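Long-range contact in glycoside hydrolase family 16 protein (Bacteroides ovatus, PDB 7KR6), which probably hydrolyses the glycosidic bonds of mixed-linkage beta-glucans as an endo-glucanase, and here holds a fluorinated glucose-based label in its cleft: residues A[80-85]-A[263-268]. The protein carries 1 engineered substitution. Numbering follows the deposited sequence.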
loop_
_atom_site.group_PDB
_atom_site.type_symbol
_atom_site.label_atom_id
_atom_site.label_comp_id
_atom_site.label_asym_id
_atom_site.label_seq_id
_atom_site.Cartn_x
_atom_site.Cartn_y
_atom_site.Cartn_z
ATOM N N LYS A 80 -19.882 -20.268 -23.020
ATOM C CA LYS A 80 -20.230 -19.747 -21.679
ATOM C C LYS A 80 -21.190 -18.567 -21.816
ATOM O O LYS A 80 -21.089 -17.830 -22.803
ATOM C CB LYS A 80 -18.977 -19.260 -20.950
ATOM C CG LYS A 80 -17.982 -20.336 -20.572
ATOM C CD LYS A 80 -16.752 -19.771 -19.860
ATOM C CE LYS A 80 -15.717 -20.806 -19.494
ATOM N NZ LYS A 80 -15.062 -21.377 -20.689
ATOM N N SER A 81 -22.059 -18.379 -20.821
ATOM C CA SER A 81 -22.854 -17.154 -20.629
ATOM C C SER A 81 -22.218 -16.402 -19.470
ATOM O O SER A 81 -22.043 -17.001 -18.423
ATOM C CB SER A 81 -24.342 -17.368 -20.381
ATOM O OG SER A 81 -25.032 -16.117 -20.533
ATOM N N VAL A 82 -21.858 -15.162 -19.707
ATOM C CA VAL A 82 -20.991 -14.405 -18.742
ATOM C C VAL A 82 -21.494 -12.975 -18.589
ATOM O O VAL A 82 -22.069 -12.358 -19.512
ATOM C CB VAL A 82 -19.518 -14.424 -19.216
ATOM C CG1 VAL A 82 -19.037 -15.836 -19.396
ATOM C CG2 VAL A 82 -19.337 -13.618 -20.479
ATOM N N LEU A 83 -21.200 -12.389 -17.449
ATOM C CA LEU A 83 -21.293 -10.933 -17.269
ATOM C C LEU A 83 -20.097 -10.286 -17.996
ATOM O O LEU A 83 -18.965 -10.713 -17.783
ATOM C CB LEU A 83 -21.294 -10.599 -15.767
ATOM C CG LEU A 83 -21.275 -9.112 -15.409
ATOM C CD1 LEU A 83 -22.608 -8.442 -15.713
ATOM C CD2 LEU A 83 -20.891 -8.958 -13.933
ATOM N N ILE A 84 -20.349 -9.212 -18.739
ATOM C CA ILE A 84 -19.294 -8.504 -19.519
ATOM C C ILE A 84 -19.245 -7.060 -19.065
ATOM O O ILE A 84 -20.216 -6.295 -19.218
ATOM C CB ILE A 84 -19.525 -8.615 -21.035
ATOM C CG1 ILE A 84 -19.776 -10.052 -21.469
ATOM C CG2 ILE A 84 -18.366 -8.005 -21.799
ATOM C CD1 ILE A 84 -20.240 -10.157 -22.903
ATOM N N LEU A 85 -18.113 -6.662 -18.483
ATOM C CA LEU A 85 -17.811 -5.240 -18.284
ATOM C C LEU A 85 -16.861 -4.790 -19.400
ATOM O O LEU A 85 -15.732 -5.353 -19.505
ATOM C CB LEU A 85 -17.173 -5.025 -16.912
ATOM C CG LEU A 85 -17.925 -5.659 -15.745
ATOM C CD1 LEU A 85 -17.160 -5.489 -14.451
ATOM C CD2 LEU A 85 -19.343 -5.099 -15.605
ATOM N N ASN A 263 -12.704 -6.140 -22.595
ATOM C CA ASN A 263 -13.723 -6.804 -21.745
ATOM C C ASN A 263 -13.106 -7.472 -20.526
ATOM O O ASN A 263 -12.020 -8.047 -20.590
ATOM C CB ASN A 263 -14.438 -7.898 -22.510
ATOM C CG ASN A 263 -15.354 -7.352 -23.585
ATOM O OD1 ASN A 263 -15.764 -6.194 -23.522
ATOM N ND2 ASN A 263 -15.695 -8.206 -24.546
ATOM N N MET A 264 -13.813 -7.369 -19.416
ATOM C CA MET A 264 -13.630 -8.242 -18.247
ATOM C C MET A 264 -14.874 -9.136 -18.183
ATOM O O MET A 264 -15.968 -8.616 -18.345
ATOM C CB MET A 264 -13.515 -7.368 -17.005
ATOM C CG MET A 264 -13.637 -8.069 -15.701
ATOM S SD MET A 264 -13.461 -6.821 -14.370
ATOM C CE MET A 264 -13.607 -7.825 -12.912
ATOM N N TYR A 265 -14.682 -10.427 -17.978
ATOM C CA TYR A 265 -15.762 -11.440 -18.023
ATOM C C TYR A 265 -15.901 -12.149 -16.681
ATOM O O TYR A 265 -14.909 -12.662 -16.108
ATOM C CB TYR A 265 -15.440 -12.496 -19.070
ATOM C CG TYR A 265 -15.187 -12.000 -20.476
ATOM C CD1 TYR A 265 -16.226 -11.822 -21.365
ATOM C CD2 TYR A 265 -13.897 -11.778 -20.943
ATOM C CE1 TYR A 265 -15.999 -11.400 -22.663
ATOM C CE2 TYR A 265 -13.657 -11.360 -22.239
ATOM C CZ TYR A 265 -14.712 -11.220 -23.118
ATOM O OH TYR A 265 -14.478 -10.797 -24.399
ATOM N N ILE A 266 -17.142 -12.256 -16.172
ATOM C CA ILE A 266 -17.454 -13.021 -14.933
ATOM C C ILE A 266 -18.433 -14.140 -15.331
ATOM O O ILE A 266 -19.555 -13.832 -15.757
ATOM C CB ILE A 266 -17.985 -12.142 -13.787
ATOM C CG1 ILE A 266 -17.051 -10.978 -13.433
ATOM C CG2 ILE A 266 -18.205 -12.983 -12.558
ATOM C CD1 ILE A 266 -17.189 -9.736 -14.283
ATOM N N ASP A 267 -17.963 -15.368 -15.241
ATOM C CA ASP A 267 -18.767 -16.546 -15.694
ATOM C C ASP A 267 -19.816 -16.837 -14.634
ATOM O O ASP A 267 -20.952 -17.243 -15.001
ATOM C CB ASP A 267 -17.895 -17.773 -15.869
ATOM C CG ASP A 267 -18.563 -18.936 -16.588
ATOM O OD1 ASP A 267 -19.712 -18.740 -17.038
ATOM O OD2 ASP A 267 -17.925 -19.986 -16.696
ATOM N N TRP A 268 -19.469 -16.647 -13.378
ATOM C CA TRP A 268 -20.367 -17.009 -12.250
ATOM C C TRP A 268 -19.799 -16.434 -10.966
ATOM O O TRP A 268 -18.601 -16.130 -10.877
ATOM C CB TRP A 268 -20.602 -18.530 -12.129
ATOM C CG TRP A 268 -19.389 -19.402 -12.073
ATOM C CD1 TRP A 268 -18.898 -20.174 -13.096
ATOM C CD2 TRP A 268 -18.527 -19.646 -10.954
ATOM N NE1 TRP A 268 -17.811 -20.873 -12.677
ATOM C CE2 TRP A 268 -17.577 -20.598 -11.363
ATOM C CE3 TRP A 268 -18.488 -19.189 -9.633
ATOM C CZ2 TRP A 268 -16.558 -21.061 -10.538
ATOM C CZ3 TRP A 268 -17.479 -19.640 -8.811
ATOM C CH2 TRP A 268 -16.526 -20.554 -9.259
HETATM O O HOH W 1 -21.634 -20.291 -18.483
#
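L83 and I266, like L85 and M264, form antiparallel hydrogen-bonded pairs, each joined by two backbone bonds; the straightest, M264 N to L85 O, spans 2.8 Å at 173°. On one face, apolar chains suited to a buried interior lie side by side: L83 CD2 meets I266 CD1 at 3.8 Å, and the extended M264 brings SD to 3.9 Å from L85 CD1. In the beta-jelly-roll sandwich of family 16 this is the buried face of the outer sheet, where L85 and I266 reach F236 and M264 reaches L238 on strand 232-240 opposite.

The other face is amphipathic. Beta-branched V82 and I84 suit a strand: V82 CG2 approaches the ring edge 3.7 Å from Y265 CD1, and I84 CG1 runs alongside Y265. Tyrosine fits this partly exposed face, since its OH accepts from N263 ND2 (2.9 Å) in the amide plane, while N263 OD1 bonds T86.

D267, with CG anti to the backbone N (chi1 -168°), lays its carboxylate against methylenes, D267 OD2 touching K80 CD at 3.4 Å. K80 NZ stays 5.1 Å from D267 OD2, so attraction is probably only long-range. A water accepting from S81 N lies 2.9 Å from D267 OD1 and may donate to it.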